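Halocarboxylic acid dehalogenase DehI (Pseudomonas putida, PDB 3BJX) is a haloacid dehalogenase, an enzyme that probably releases halide from 2-halocarboxylic acids by hydrolysing their carbon-halogen bond. Local coordinates at residues Ala234-Arg237 and Glu238-Arg242; Asp286-Ile289 and Ser290-Ile294; Thr274-Leu277 and Phe278-Arg282; Ile76-Tyr79 and Ala80-Ala84. One frame throughout, in Å; residues are numbered along the deposited sequence.

Contact 1: residues Ala234-Arg237 and Glu238-Arg242; sequences AKSR and ELVTR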
ATOM      1  N   ALA A 234      -9.018   3.142  11.257  1.00 13.91           N
ATOM      2  CA  ALA A 234      -8.674   4.455  11.807  1.00 13.17           C
ATOM      3  C   ALA A 234      -7.421   4.435  12.681  1.00 12.30           C
ATOM      4  O   ALA A 234      -6.608   5.362  12.642  1.00 14.63           O
ATOM      5  CB  ALA A 234      -9.857   5.036  12.575  1.00 12.74           C
ATOM      6  N   LYS A 235      -7.277   3.385  13.473  1.00 11.19           N
ATOM      7  CA  LYS A 235      -6.121   3.207  14.333  1.00 12.25           C
ATOM      8  C   LYS A 235      -4.840   2.941  13.531  1.00 12.99           C
ATOM      9  O   LYS A 235      -3.785   3.462  13.888  1.00 14.09           O
ATOM     10  CB  LYS A 235      -6.377   2.059  15.329  1.00 12.60           C
ATOM     11  CG  LYS A 235      -5.235   1.775  16.288  1.00 11.93           C
ATOM     12  CD  LYS A 235      -4.910   2.972  17.116  1.00 15.00           C
ATOM     13  CE  LYS A 235      -5.953   3.254  18.205  1.00 16.48           C
ATOM     14  NZ  LYS A 235      -5.581   4.507  18.963  1.00 18.21           N
ATOM     15  N   SER A 236      -4.945   2.121  12.476  1.00 12.73           N
ATOM     16  CA  SER A 236      -3.858   1.900  11.530  1.00 13.93           C
ATOM     17  C   SER A 236      -3.393   3.197  10.827  1.00 15.07           C
ATOM     18  O   SER A 236      -2.195   3.493  10.801  1.00 13.56           O
ATOM     19  CB  SER A 236      -4.254   0.817  10.518  1.00 13.71           C
ATOM     20  OG  SER A 236      -3.173   0.536   9.643  1.00 13.73           O
ATOM     21  N   ARG A 237      -4.338   3.976  10.292  1.00 16.64           N
ATOM     22  CA  ARG A 237      -4.031   5.297   9.731  1.00 17.89           C
ATOM     23  C   ARG A 237      -3.264   6.185  10.746  1.00 17.41           C
ATOM     24  O   ARG A 237      -2.277   6.827  10.395  1.00 17.79           O
ATOM     25  CB  ARG A 237      -5.300   5.970   9.186  1.00 19.09           C
ATOM     26  CG  ARG A 237      -5.467   5.833   7.622  1.00 23.35           C
ATOM     27  CD  ARG A 237      -6.923   5.647   7.087  1.00 21.84           C
ATOM     28  NE  ARG A 237      -7.958   6.315   7.885  1.00 22.80           N
ATOM     29  CZ  ARG A 237      -9.189   5.830   8.087  1.00 24.10           C
ATOM     30  NH1 ARG A 237      -9.582   4.660   7.575  1.00 24.07           N
ATOM     31  NH2 ARG A 237     -10.037   6.509   8.834  1.00 24.67           N
ATOM     32  N   GLU A 238      -3.679   6.153  12.008  1.00 15.52           N
ATOM     33  CA  GLU A 238      -3.011   6.915  13.076  1.00 17.01           C
ATOM     34  C   GLU A 238      -1.556   6.496  13.342  1.00 15.88           C
ATOM     35  O   GLU A 238      -0.695   7.341  13.549  1.00 16.31           O
ATOM     36  CB  GLU A 238      -3.831   6.844  14.372  1.00 17.41           C
ATOM     37  CG  GLU A 238      -3.049   7.187  15.632  1.00 19.93           C
ATOM     38  CD  GLU A 238      -3.865   6.961  16.871  1.00 20.15           C
ATOM     39  OE1 GLU A 238      -5.095   6.862  16.718  1.00 22.40           O
ATOM     40  OE2 GLU A 238      -3.292   6.884  17.978  1.00 19.29           O
ATOM     41  N   LEU A 239      -1.301   5.192  13.338  1.00 15.20           N
ATOM     42  CA  LEU A 239       0.045   4.661  13.462  1.00 14.11           C
ATOM     43  C   LEU A 239       0.908   5.000  12.275  1.00 14.50           C
ATOM     44  O   LEU A 239       2.036   5.456  12.459  1.00 15.70           O
ATOM     45  CB  LEU A 239       0.003   3.144  13.631  1.00 14.83           C
ATOM     46  CG  LEU A 239       0.273   2.592  15.021  1.00 14.11           C
ATOM     47  CD1 LEU A 239      -0.522   3.339  16.050  1.00 12.18           C
ATOM     48  CD2 LEU A 239      -0.048   1.087  15.036  1.00 14.09           C
ATOM     49  N   VAL A 240       0.388   4.773  11.064  1.00 14.04           N
ATOM     50  CA  VAL A 240       1.093   5.128   9.819  1.00 13.95           C
ATOM     51  C   VAL A 240       1.549   6.598   9.832  1.00 15.50           C
ATOM     52  O   VAL A 240       2.720   6.895   9.593  1.00 17.22           O
ATOM     53  CB  VAL A 240       0.230   4.832   8.516  1.00 11.58           C
ATOM     54  CG1 VAL A 240       0.933   5.316   7.291  1.00  9.66           C
ATOM     55  CG2 VAL A 240      -0.086   3.367   8.370  1.00  8.69           C
ATOM     56  N   THR A 241       0.610   7.493  10.130  1.00 17.25           N
ATOM     57  CA  THR A 241       0.844   8.938  10.226  1.00 17.72           C
ATOM     58  C   THR A 241       1.837   9.292  11.337  1.00 17.57           C
ATOM     59  O   THR A 241       2.823   9.972  11.092  1.00 17.83           O
ATOM     60  CB  THR A 241      -0.457   9.679  10.522  1.00 18.23           C
ATOM     61  OG1 THR A 241      -1.443   9.357   9.531  1.00 17.89           O
ATOM     62  CG2 THR A 241      -0.219  11.159  10.519  1.00 19.59           C
ATOM     63  N   ARG A 242       1.573   8.822  12.554  1.00 17.45           N
ATOM     64  CA  ARG A 242       2.446   9.093  13.692  1.00 16.72           C
ATOM     65  C   ARG A 242       3.895   8.647  13.462  1.00 17.20           C
ATOM     66  O   ARG A 242       4.819   9.427  13.683  1.00 17.03           O
ATOM     67  CB  ARG A 242       1.872   8.484  14.970  1.00 16.80           C
ATOM     68  CG  ARG A 242       2.652   8.835  16.252  1.00 17.29           C
ATOM     69  CD  ARG A 242       2.812  10.340  16.382  1.00 17.45           C
ATOM     70  NE  ARG A 242       3.603  10.697  17.547  1.00 16.72           N
ATOM     71  CZ  ARG A 242       4.397  11.756  17.607  1.00 16.26           C
ATOM     72  NH1 ARG A 242       4.518  12.558  16.550  1.00 14.61           N
ATOM     73  NH2 ARG A 242       5.064  12.009  18.729  1.00 15.99           N
TER
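Lys235 and Glu238, three residues apart on helix 230-248, carry the charged part of the contact. NZ of Lys235 lies 3.3 Å from OE1 of Glu238 in a salt bridge. A weak second bond joins Lys235 NZ to Glu238 OE2 at 3.4 Å. The two side chains run side by side in the same direction, yet the ammonium meets OE1 from above the carboxylate, 38° out of its plane. Bends at chi2 and chi3 of the lysine lay its chain along the acid, so that Lys235 CD passes 3.9 Å from Glu238 OE1.

The hydrogen bonds of the main chain are those of an alpha helix. The straightest is Val240 N to Ser236 O, 2.9 Å with 177° at the hydrogen. Arg237 O is gripped twice, by Thr241 N at 3.0 Å and by Thr241 OG1 at 2.8 Å, from opposite faces of its carbonyl plane. The hydroxyl can turn back because it stands beside its own backbone N (chi1 -55°).

The other contacts set carbon against polar groups: Val240 CG2 lies 3.2 Å from Ser236 O, and Ala234 CA lies over one face of the Arg237 guanidinium, offset toward its rim.

Outside the segments, Glu238 OE2 forms a salt bridge with Arg90 NH1, while Lys235 NZ donates to Arg90 O. With an alanine in place of Glu238, the ammonium and Arg90 would probably both lose this shared counter-charge. Two cations beside one carboxylate are likely to keep it ionised and to tie helix 230-248 to the end of helix 78-90.

Contact 2: residues Asp286-Ile289 and Ser290-Ile294; sequences DITI and SIIHI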
ATOM      1  N   ASP A 286      -0.935  -2.548  10.755  1.00 14.23           N
ATOM      2  CA  ASP A 286      -2.064  -3.464  10.983  1.00 14.54           C
ATOM      3  C   ASP A 286      -1.669  -4.554  11.957  1.00 15.78           C
ATOM      4  O   ASP A 286      -2.444  -4.874  12.875  1.00 16.64           O
ATOM      5  CB  ASP A 286      -2.517  -4.161   9.694  1.00 14.13           C
ATOM      6  CG  ASP A 286      -3.085  -3.207   8.657  1.00 14.92           C
ATOM      7  OD1 ASP A 286      -3.447  -2.059   8.971  1.00 13.76           O
ATOM      8  OD2 ASP A 286      -3.177  -3.633   7.497  1.00 16.77           O
ATOM      9  N   ILE A 287      -0.492  -5.153  11.723  1.00 15.51           N
ATOM     10  CA  ILE A 287      -0.030  -6.272  12.536  1.00 15.47           C
ATOM     11  C   ILE A 287       0.312  -5.803  13.934  1.00 15.48           C
ATOM     12  O   ILE A 287      -0.010  -6.497  14.904  1.00 17.13           O
ATOM     13  CB  ILE A 287       1.161  -7.081  11.905  1.00 15.84           C
ATOM     14  CG1 ILE A 287       0.793  -7.674  10.531  1.00 15.24           C
ATOM     15  CG2 ILE A 287       1.589  -8.207  12.833  1.00 14.38           C
ATOM     16  CD1 ILE A 287      -0.376  -8.665  10.530  1.00 13.99           C
ATOM     17  N   THR A 288       0.949  -4.635  14.047  1.00 15.69           N
ATOM     18  CA  THR A 288       1.202  -4.033  15.351  1.00 14.61           C
ATOM     19  C   THR A 288      -0.096  -3.993  16.187  1.00 16.09           C
ATOM     20  O   THR A 288      -0.106  -4.380  17.366  1.00 17.18           O
ATOM     21  CB  THR A 288       1.869  -2.601  15.275  1.00 13.99           C
ATOM     22  OG1 THR A 288       3.194  -2.686  14.730  1.00 12.48           O
ATOM     23  CG2 THR A 288       1.999  -2.007  16.682  1.00 12.07           C
ATOM     24  N   ILE A 289      -1.187  -3.538  15.577  1.00 15.38           N
ATOM     25  CA  ILE A 289      -2.487  -3.495  16.255  1.00 14.33           C
ATOM     26  C   ILE A 289      -3.078  -4.864  16.597  1.00 14.39           C
ATOM     27  O   ILE A 289      -3.605  -5.048  17.696  1.00 15.28           O
ATOM     28  CB  ILE A 289      -3.538  -2.685  15.419  1.00 12.50           C
ATOM     29  CG1 ILE A 289      -3.099  -1.227  15.264  1.00 13.03           C
ATOM     30  CG2 ILE A 289      -4.915  -2.753  16.053  1.00 12.52           C
ATOM     31  CD1 ILE A 289      -3.761  -0.549  14.075  1.00  8.59           C
ATOM     32  N   SER A 290      -3.050  -5.803  15.641  1.00 13.45           N
ATOM     33  CA  SER A 290      -3.746  -7.083  15.791  1.00 10.89           C
ATOM     34  C   SER A 290      -3.186  -7.898  16.964  1.00 12.15           C
ATOM     35  O   SER A 290      -3.942  -8.548  17.717  1.00 11.72           O
ATOM     36  CB  SER A 290      -3.615  -7.915  14.504  1.00 10.28           C
ATOM     37  OG  SER A 290      -4.379  -7.392  13.431  1.00  8.96           O
ATOM     38  N   ILE A 291      -1.855  -7.878  17.082  1.00 13.68           N
ATOM     39  CA  ILE A 291      -1.110  -8.684  18.061  1.00 14.15           C
ATOM     40  C   ILE A 291      -1.171  -8.060  19.444  1.00 14.86           C
ATOM     41  O   ILE A 291      -1.298  -8.772  20.438  1.00 16.13           O
ATOM     42  CB  ILE A 291       0.372  -8.960  17.593  1.00 13.97           C
ATOM     43  CG1 ILE A 291       0.373  -9.701  16.243  1.00 12.48           C
ATOM     44  CG2 ILE A 291       1.177  -9.711  18.645  1.00 12.27           C
ATOM     45  CD1 ILE A 291      -0.250 -11.063  16.241  1.00 15.37           C
ATOM     46  N   ILE A 292      -1.108  -6.732  19.509  1.00 15.13           N
ATOM     47  CA  ILE A 292      -1.354  -6.059  20.768  1.00 16.29           C
ATOM     48  C   ILE A 292      -2.791  -6.307  21.215  1.00 17.35           C
ATOM     49  O   ILE A 292      -3.032  -6.503  22.401  1.00 17.40           O
ATOM     50  CB  ILE A 292      -1.009  -4.532  20.706  1.00 16.97           C
ATOM     51  CG1 ILE A 292       0.510  -4.347  20.793  1.00 15.52           C
ATOM     52  CG2 ILE A 292      -1.701  -3.743  21.837  1.00 14.77           C
ATOM     53  CD1 ILE A 292       0.951  -2.956  20.646  1.00 17.64           C
ATOM     54  N   HIS A 293      -3.741  -6.319  20.269  1.00 18.46           N
ATOM     55  CA  HIS A 293      -5.112  -6.709  20.601  1.00 17.68           C
ATOM     56  C   HIS A 293      -5.237  -8.085  21.209  1.00 17.52           C
ATOM     57  O   HIS A 293      -5.870  -8.233  22.239  1.00 20.96           O
ATOM     58  CB  HIS A 293      -6.077  -6.599  19.427  1.00 17.12           C
ATOM     59  CG  HIS A 293      -7.512  -6.651  19.853  1.00 16.61           C
ATOM     60  ND1 HIS A 293      -8.062  -5.723  20.714  1.00 14.12           N
ATOM     61  CD2 HIS A 293      -8.501  -7.533  19.564  1.00 14.37           C
ATOM     62  CE1 HIS A 293      -9.332  -6.025  20.922  1.00 14.16           C
ATOM     63  NE2 HIS A 293      -9.619  -7.120  20.241  1.00 13.16           N
ATOM     64  N   ILE A 294      -4.638  -9.090  20.584  1.00 17.07           N
ATOM     65  CA  ILE A 294      -4.617 -10.443  21.149  1.00 14.38           C
ATOM     66  C   ILE A 294      -3.976 -10.444  22.545  1.00 15.48           C
ATOM     67  O   ILE A 294      -4.512 -11.016  23.478  1.00 15.04           O
ATOM     68  CB  ILE A 294      -3.860 -11.408  20.200  1.00 14.15           C
ATOM     69  CG1 ILE A 294      -4.692 -11.690  18.942  1.00 11.98           C
ATOM     70  CG2 ILE A 294      -3.472 -12.707  20.901  1.00 11.45           C
ATOM     71  CD1 ILE A 294      -3.878 -12.209  17.735  1.00 11.08           C
TER
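Ile292 leans back over the carbonyl of Thr288, one turn earlier in helix 267-299, and can be traced outward from its branch point. CB of Ile292 lies 3.5 Å from Thr288 O. CG1, placed beside the backbone N by chi1 of -77°, keeps the same separation from that oxygen, and CD1 at the tip is 3.7 Å from Thr288 O and 4.2 Å from Thr288 CG2. The whole CB-CG1-CD1 branch therefore skirts a single carbonyl, whose bond from Ile292 N is weak at 3.3 Å.

On another side of the helix Ile287 and Ile291 point the same way, with Ile287 CG2 at 3.9 Å from Ile291 CG1. This pair packs against Asp204 and Phe205 of helix 203-208.

The remaining backbone bonds keep the alpha-helical spacing; the shortest joins His293 N to Ile289 O at 2.9 Å. Ser290 N bonds to Asp286 O at 3.0 Å. The polar side chains look outside the two segments: Ser290 OG bonds to His196 NE2 and Tyr232 OH, and the Asp286 carboxylate takes a salt bridge from Arg228 as well as bonds from Ser236 and His198.

All the touching residues are buried. The local side-chain packing is slight and apolar, while the buried polar ends of Ser290 and Asp286 are satisfied by residues elsewhere in the fold.

Contact 3: residues Thr274-Leu277 and Phe278-Arg282; sequences TGVL and FMYQR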
ATOM      1  N   THR A 274       9.436   0.951  -4.127  1.00 14.16           N
ATOM      2  CA  THR A 274       8.571   2.032  -3.637  1.00 15.73           C
ATOM      3  C   THR A 274       7.238   1.473  -3.187  1.00 15.32           C
ATOM      4  O   THR A 274       6.766   1.835  -2.106  1.00 19.07           O
ATOM      5  CB  THR A 274       8.298   3.110  -4.714  1.00 15.16           C
ATOM      6  OG1 THR A 274       9.531   3.696  -5.132  1.00 13.53           O
ATOM      7  CG2 THR A 274       7.357   4.202  -4.197  1.00 13.32           C
ATOM      8  N   GLY A 275       6.644   0.612  -4.018  1.00 13.23           N
ATOM      9  CA  GLY A 275       5.340  -0.013  -3.751  1.00 10.45           C
ATOM     10  C   GLY A 275       5.401  -0.972  -2.576  1.00  9.95           C
ATOM     11  O   GLY A 275       4.463  -1.065  -1.795  1.00 10.15           O
ATOM     12  N   VAL A 276       6.520  -1.665  -2.441  1.00  9.58           N
ATOM     13  CA  VAL A 276       6.730  -2.621  -1.349  1.00 10.71           C
ATOM     14  C   VAL A 276       6.819  -1.906   0.010  1.00 12.18           C
ATOM     15  O   VAL A 276       6.188  -2.328   0.987  1.00 13.20           O
ATOM     16  CB  VAL A 276       7.981  -3.505  -1.621  1.00  8.76           C
ATOM     17  CG1 VAL A 276       8.433  -4.243  -0.380  1.00  9.32           C
ATOM     18  CG2 VAL A 276       7.684  -4.507  -2.701  1.00  7.06           C
ATOM     19  N   LEU A 277       7.562  -0.801   0.044  1.00 13.85           N
ATOM     20  CA  LEU A 277       7.696   0.034   1.249  1.00 14.12           C
ATOM     21  C   LEU A 277       6.377   0.666   1.685  1.00 14.36           C
ATOM     22  O   LEU A 277       6.026   0.605   2.867  1.00 15.81           O
ATOM     23  CB  LEU A 277       8.784   1.095   1.062  1.00 12.46           C
ATOM     24  CG  LEU A 277      10.198   0.491   1.110  1.00 12.21           C
ATOM     25  CD1 LEU A 277      11.174   1.342   0.323  1.00 11.15           C
ATOM     26  CD2 LEU A 277      10.676   0.238   2.572  1.00 11.16           C
ATOM     27  N   PHE A 278       5.657   1.239   0.730  1.00 12.98           N
ATOM     28  CA  PHE A 278       4.298   1.729   0.942  1.00 15.76           C
ATOM     29  C   PHE A 278       3.428   0.675   1.614  1.00 17.49           C
ATOM     30  O   PHE A 278       2.906   0.894   2.698  1.00 18.12           O
ATOM     31  CB  PHE A 278       3.673   2.087  -0.393  1.00 14.70           C
ATOM     32  CG  PHE A 278       2.346   2.769  -0.279  1.00 14.59           C
ATOM     33  CD1 PHE A 278       2.279   4.158  -0.204  1.00 13.32           C
ATOM     34  CD2 PHE A 278       1.158   2.029  -0.261  1.00 14.36           C
ATOM     35  CE1 PHE A 278       1.067   4.787  -0.107  1.00 13.46           C
ATOM     36  CE2 PHE A 278      -0.073   2.662  -0.175  1.00 13.76           C
ATOM     37  CZ  PHE A 278      -0.113   4.048  -0.101  1.00 13.94           C
HETATM   38  N   MSE A 279       3.286  -0.467   0.958  1.00 19.00           N
HETATM   39  CA  MSE A 279       2.539  -1.591   1.504  1.00 22.83           C
HETATM   40  C   MSE A 279       2.938  -2.024   2.922  1.00 18.04           C
HETATM   41  O   MSE A 279       2.081  -2.365   3.732  1.00 17.39           O
HETATM   42  CB  MSE A 279       2.689  -2.778   0.560  1.00 24.84           C
HETATM   43  CG  MSE A 279       1.846  -3.952   0.939  1.00 28.32           C
HETATM   44 SE   MSE A 279       1.807  -5.231  -0.501  1.00 34.32          SE
HETATM   45  CE  MSE A 279       3.684  -5.886  -0.434  1.00 30.70           C
ATOM     46  N   TYR A 280       4.236  -2.062   3.205  1.00 17.48           N
ATOM     47  CA  TYR A 280       4.684  -2.527   4.517  1.00 16.54           C
ATOM     48  C   TYR A 280       4.481  -1.512   5.657  1.00 14.96           C
ATOM     49  O   TYR A 280       4.341  -1.915   6.794  1.00 14.25           O
ATOM     50  CB  TYR A 280       6.099  -3.148   4.499  1.00 16.75           C
ATOM     51  CG  TYR A 280       6.092  -4.618   4.131  1.00 16.26           C
ATOM     52  CD1 TYR A 280       5.642  -5.592   5.037  1.00 15.61           C
ATOM     53  CD2 TYR A 280       6.516  -5.039   2.870  1.00 16.09           C
ATOM     54  CE1 TYR A 280       5.614  -6.942   4.680  1.00 15.43           C
ATOM     55  CE2 TYR A 280       6.502  -6.381   2.512  1.00 15.69           C
ATOM     56  CZ  TYR A 280       6.049  -7.318   3.413  1.00 16.50           C
ATOM     57  OH  TYR A 280       6.057  -8.643   3.035  1.00 17.60           O
ATOM     58  N   GLN A 281       4.425  -0.213   5.358  1.00 14.11           N
ATOM     59  CA  GLN A 281       3.948   0.769   6.362  1.00 11.88           C
ATOM     60  C   GLN A 281       2.595   0.349   6.945  1.00 12.43           C
ATOM     61  O   GLN A 281       2.422   0.310   8.161  1.00 13.01           O
ATOM     62  CB  GLN A 281       3.838   2.174   5.771  1.00  9.91           C
ATOM     63  CG  GLN A 281       5.126   2.753   5.225  1.00  7.97           C
ATOM     64  CD  GLN A 281       4.956   4.158   4.720  1.00  7.80           C
ATOM     65  OE1 GLN A 281       4.830   4.401   3.512  1.00 10.05           O
ATOM     66  NE2 GLN A 281       4.959   5.098   5.626  1.00  6.22           N
ATOM     67  N   ARG A 282       1.652   0.009   6.064  1.00 12.80           N
ATOM     68  CA  ARG A 282       0.285  -0.336   6.464  1.00 13.24           C
ATOM     69  C   ARG A 282       0.209  -1.737   7.051  1.00 13.37           C
ATOM     70  O   ARG A 282      -0.579  -1.984   7.966  1.00 14.58           O
ATOM     71  CB  ARG A 282      -0.681  -0.226   5.273  1.00 12.20           C
ATOM     72  CG  ARG A 282      -1.091   1.166   4.898  1.00 10.67           C
ATOM     73  CD  ARG A 282      -0.035   1.897   4.089  1.00 11.02           C
ATOM     74  NE  ARG A 282      -0.470   3.254   3.785  1.00  9.69           N
ATOM     75  CZ  ARG A 282       0.324   4.216   3.338  1.00  9.44           C
ATOM     76  NH1 ARG A 282       1.604   3.962   3.074  1.00  8.37           N
ATOM     77  NH2 ARG A 282      -0.180   5.427   3.112  1.00  8.71           N
TER
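Val276 O accepts the shortest backbone bond of the contact, from Tyr280 N at 3.0 Å, within the long alpha helix 267-299. The N-H...O angle is 147°, more bent than the 171° of both Phe278 N to Thr274 O and Met279 N to Gly275 O. The same carbonyl oxygen also lies 3.3 Å from Tyr280 CD2, at the ring edge.

Val276 and Tyr280 extend side by side. CG1 of the valine, anti to the backbone N (chi1 165°), meets the ring edge in its plane, 3.9 Å from CD2 of Tyr280. At the far end of the ring the tyrosine OH bonds to His199 NE2, and the ring makes an edge-to-face contact with Phe283, so both the direction and the turn of the ring have outside support.

Gln281 follows the next carbonyl: its CG comes 3.3 Å from Leu277 O, while its OE1 bonds to Ser140 OG of helix 112-143. Leu277 packs against that helix too. Phe278 and Met279, the latter a selenomethionine, face the second subunit, where each touches the other's counterpart; this part of the helix therefore belongs to the dimer interface as well as to the buried interior.

One turn beyond Phe278, Arg282 folds back over its ring. Arg282 NH1 sits over the ring centre, 3.2 Å above its plane, and reaches Phe278 O in a weak bond of 3.4 Å.

Contact 4: residues Ile76-Tyr79 and Ala80-Ala84; sequences ITRY and AEQAA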
ATOM      1  N   ILE A  76      19.087   2.899  17.019  1.00 24.52           N
ATOM      2  CA  ILE A  76      19.508   2.527  18.380  1.00 24.77           C
ATOM      3  C   ILE A  76      19.520   3.696  19.354  1.00 22.78           C
ATOM      4  O   ILE A  76      20.000   3.564  20.476  1.00 22.49           O
ATOM      5  CB  ILE A  76      20.887   1.861  18.445  1.00 25.32           C
ATOM      6  CG1 ILE A  76      21.775   2.372  17.329  1.00 26.22           C
ATOM      7  CG2 ILE A  76      20.745   0.360  18.416  1.00 26.31           C
ATOM      8  CD1 ILE A  76      23.058   2.999  17.821  1.00 27.80           C
ATOM      9  N   THR A  77      19.001   4.832  18.916  1.00 21.83           N
ATOM     10  CA  THR A  77      18.902   5.991  19.760  1.00 22.00           C
ATOM     11  C   THR A  77      17.755   5.790  20.741  1.00 22.87           C
ATOM     12  O   THR A  77      16.783   5.081  20.432  1.00 23.97           O
ATOM     13  CB  THR A  77      18.704   7.296  18.933  1.00 22.82           C
ATOM     14  OG1 THR A  77      17.413   7.301  18.321  1.00 21.69           O
ATOM     15  CG2 THR A  77      19.775   7.435  17.853  1.00 22.09           C
ATOM     16  N   ARG A  78      17.895   6.375  21.933  1.00 21.39           N
ATOM     17  CA  ARG A  78      16.806   6.497  22.873  1.00 21.19           C
ATOM     18  C   ARG A  78      15.567   7.097  22.192  1.00 21.20           C
ATOM     19  O   ARG A  78      14.452   6.664  22.460  1.00 22.49           O
ATOM     20  CB  ARG A  78      17.240   7.335  24.082  1.00 21.70           C
ATOM     21  CG  ARG A  78      16.128   7.745  25.069  1.00 22.14           C
ATOM     22  CD  ARG A  78      15.516   6.573  25.849  1.00 23.44           C
ATOM     23  NE  ARG A  78      16.547   5.844  26.582  1.00 24.53           N
ATOM     24  CZ  ARG A  78      16.494   4.554  26.898  1.00 24.02           C
ATOM     25  NH1 ARG A  78      15.458   3.824  26.543  1.00 23.59           N
ATOM     26  NH2 ARG A  78      17.509   3.997  27.548  1.00 23.85           N
ATOM     27  N   TYR A  79      15.771   8.085  21.320  1.00 21.12           N
ATOM     28  CA  TYR A  79      14.694   8.647  20.511  1.00 20.31           C
ATOM     29  C   TYR A  79      13.903   7.543  19.821  1.00 19.92           C
ATOM     30  O   TYR A  79      12.692   7.456  20.014  1.00 22.07           O
ATOM     31  CB  TYR A  79      15.202   9.680  19.482  1.00 19.80           C
ATOM     32  CG  TYR A  79      14.084  10.309  18.644  1.00 19.42           C
ATOM     33  CD1 TYR A  79      13.697  11.628  18.835  1.00 20.20           C
ATOM     34  CD2 TYR A  79      13.405   9.561  17.663  1.00 20.23           C
ATOM     35  CE1 TYR A  79      12.648  12.209  18.056  1.00 20.15           C
ATOM     36  CE2 TYR A  79      12.376  10.120  16.886  1.00 20.59           C
ATOM     37  CZ  TYR A  79      12.003  11.442  17.090  1.00 19.80           C
ATOM     38  OH  TYR A  79      10.992  11.978  16.332  1.00 19.08           O
ATOM     39  N   ALA A  80      14.577   6.690  19.049  1.00 17.82           N
ATOM     40  CA  ALA A  80      13.893   5.629  18.328  1.00 17.81           C
ATOM     41  C   ALA A  80      13.144   4.666  19.263  1.00 18.73           C
ATOM     42  O   ALA A  80      12.060   4.180  18.918  1.00 20.76           O
ATOM     43  CB  ALA A  80      14.840   4.884  17.431  1.00 16.41           C
ATOM     44  N   GLU A  81      13.716   4.397  20.433  1.00 18.53           N
ATOM     45  CA  GLU A  81      13.093   3.507  21.425  1.00 17.98           C
ATOM     46  C   GLU A  81      11.825   4.133  22.025  1.00 18.70           C
ATOM     47  O   GLU A  81      10.788   3.479  22.134  1.00 19.12           O
ATOM     48  CB  GLU A  81      14.107   3.118  22.508  1.00 16.23           C
ATOM     49  CG  GLU A  81      13.657   2.008  23.452  1.00 15.50           C
ATOM     50  CD  GLU A  81      13.721   0.625  22.848  1.00 16.18           C
ATOM     51  OE1 GLU A  81      14.527   0.404  21.905  1.00 15.14           O
ATOM     52  OE2 GLU A  81      12.959  -0.253  23.332  1.00 16.51           O
ATOM     53  N   GLN A  82      11.910   5.417  22.356  1.00 19.64           N
ATOM     54  CA  GLN A  82      10.779   6.186  22.857  1.00 19.77           C
ATOM     55  C   GLN A  82       9.671   6.309  21.803  1.00 16.99           C
ATOM     56  O   GLN A  82       8.488   6.216  22.130  1.00 18.59           O
ATOM     57  CB  GLN A  82      11.249   7.578  23.335  1.00 22.15           C
ATOM     58  CG  GLN A  82      10.503   8.113  24.554  1.00 25.46           C
ATOM     59  CD  GLN A  82      10.582   7.162  25.755  1.00 28.68           C
ATOM     60  OE1 GLN A  82      11.600   6.488  25.967  1.00 30.39           O
ATOM     61  NE2 GLN A  82       9.502   7.093  26.535  1.00 29.26           N
ATOM     62  N   ALA A  83      10.078   6.530  20.555  1.00 13.88           N
ATOM     63  CA  ALA A  83       9.207   6.559  19.383  1.00  9.28           C
ATOM     64  C   ALA A  83       8.458   5.240  19.201  1.00  9.74           C
ATOM     65  O   ALA A  83       7.242   5.240  18.987  1.00 12.93           O
ATOM     66  CB  ALA A  83      10.005   6.903  18.149  1.00  4.81           C
ATOM     67  N   ALA A  84       9.156   4.118  19.306  1.00  8.82           N
ATOM     68  CA  ALA A  84       8.509   2.797  19.245  1.00  8.55           C
ATOM     69  C   ALA A  84       7.641   2.538  20.469  1.00  9.60           C
ATOM     70  O   ALA A  84       6.608   1.910  20.350  1.00 11.55           O
ATOM     71  CB  ALA A  84       9.558   1.677  19.100  1.00  5.76           C
TER
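The contact is the N-terminal cap and first turn of helix 78-90, with Thr77 in the N-cap position. Thr77 OG1 accepts from Ala80 N at 3.0 Å, with a nearly straight N-H...O angle of 163°. Its chi1 of 69° sets the hydroxyl between backbone N and carbonyl carbon, which swings it over the start of the helix, where it also lies 3.6 Å from Ala80 CB. The same hydroxyl bonds to Ala74 O, so it links the approaching chain to the helix. Exchanging Thr77 for a valine is likely to leave Ala80 N without its capping acceptor and Ala74 O without its hydroxyl partner.

Regular helical bonds follow: Glu81 N to Thr77 O at 3.1 Å, then Gln82 N to Arg78 O and Ala83 N to Tyr79 O, both short at 2.8 Å.

Among the side chains, Tyr79 lies along the helix with CE2 at 4.2 Å from Ala83 CB, and its ring edge passes Ala80 N. Its OH bonds to Leu246 O, joining this turn to helix 230-248. Arg78 crosses Glu81 at a slant, NH1 standing 4.0 Å from CG of Glu81. Guanidinium and carboxylate planes are 78° apart, and the opposite charges do not meet: the acid instead binds Lys131 and Tyr127 of helix 112-143, while Arg78 CD passes 3.9 Å from Gln82 OE1.

A threonine hydroxyl accepting from the amide three residues on, ahead of unbroken i to i+4 bonding, is typical of an N-capped alpha helix.

In the fold
Contacts 2 and 3 lie on the same helix 267-299, their centres about 18 Å apart, and all their touching residues are buried; contacts 1 and 4 are only partly buried, with their centres about 16 and 17 Å from the centre of the chain. Chemistry follows place: branched and aromatic side chains dominate the two core contacts, a salt bridge marks contact 1, and a hydroxyl cap marks contact 4. Contact 1 touches contact 2 directly, by a polar bond and by packing on Ile289, and meets contact 3 by Val240 beside Arg282. Contact 4 touches none of the others, yet its helix 78-90 meets contact 1 further along, through Arg90.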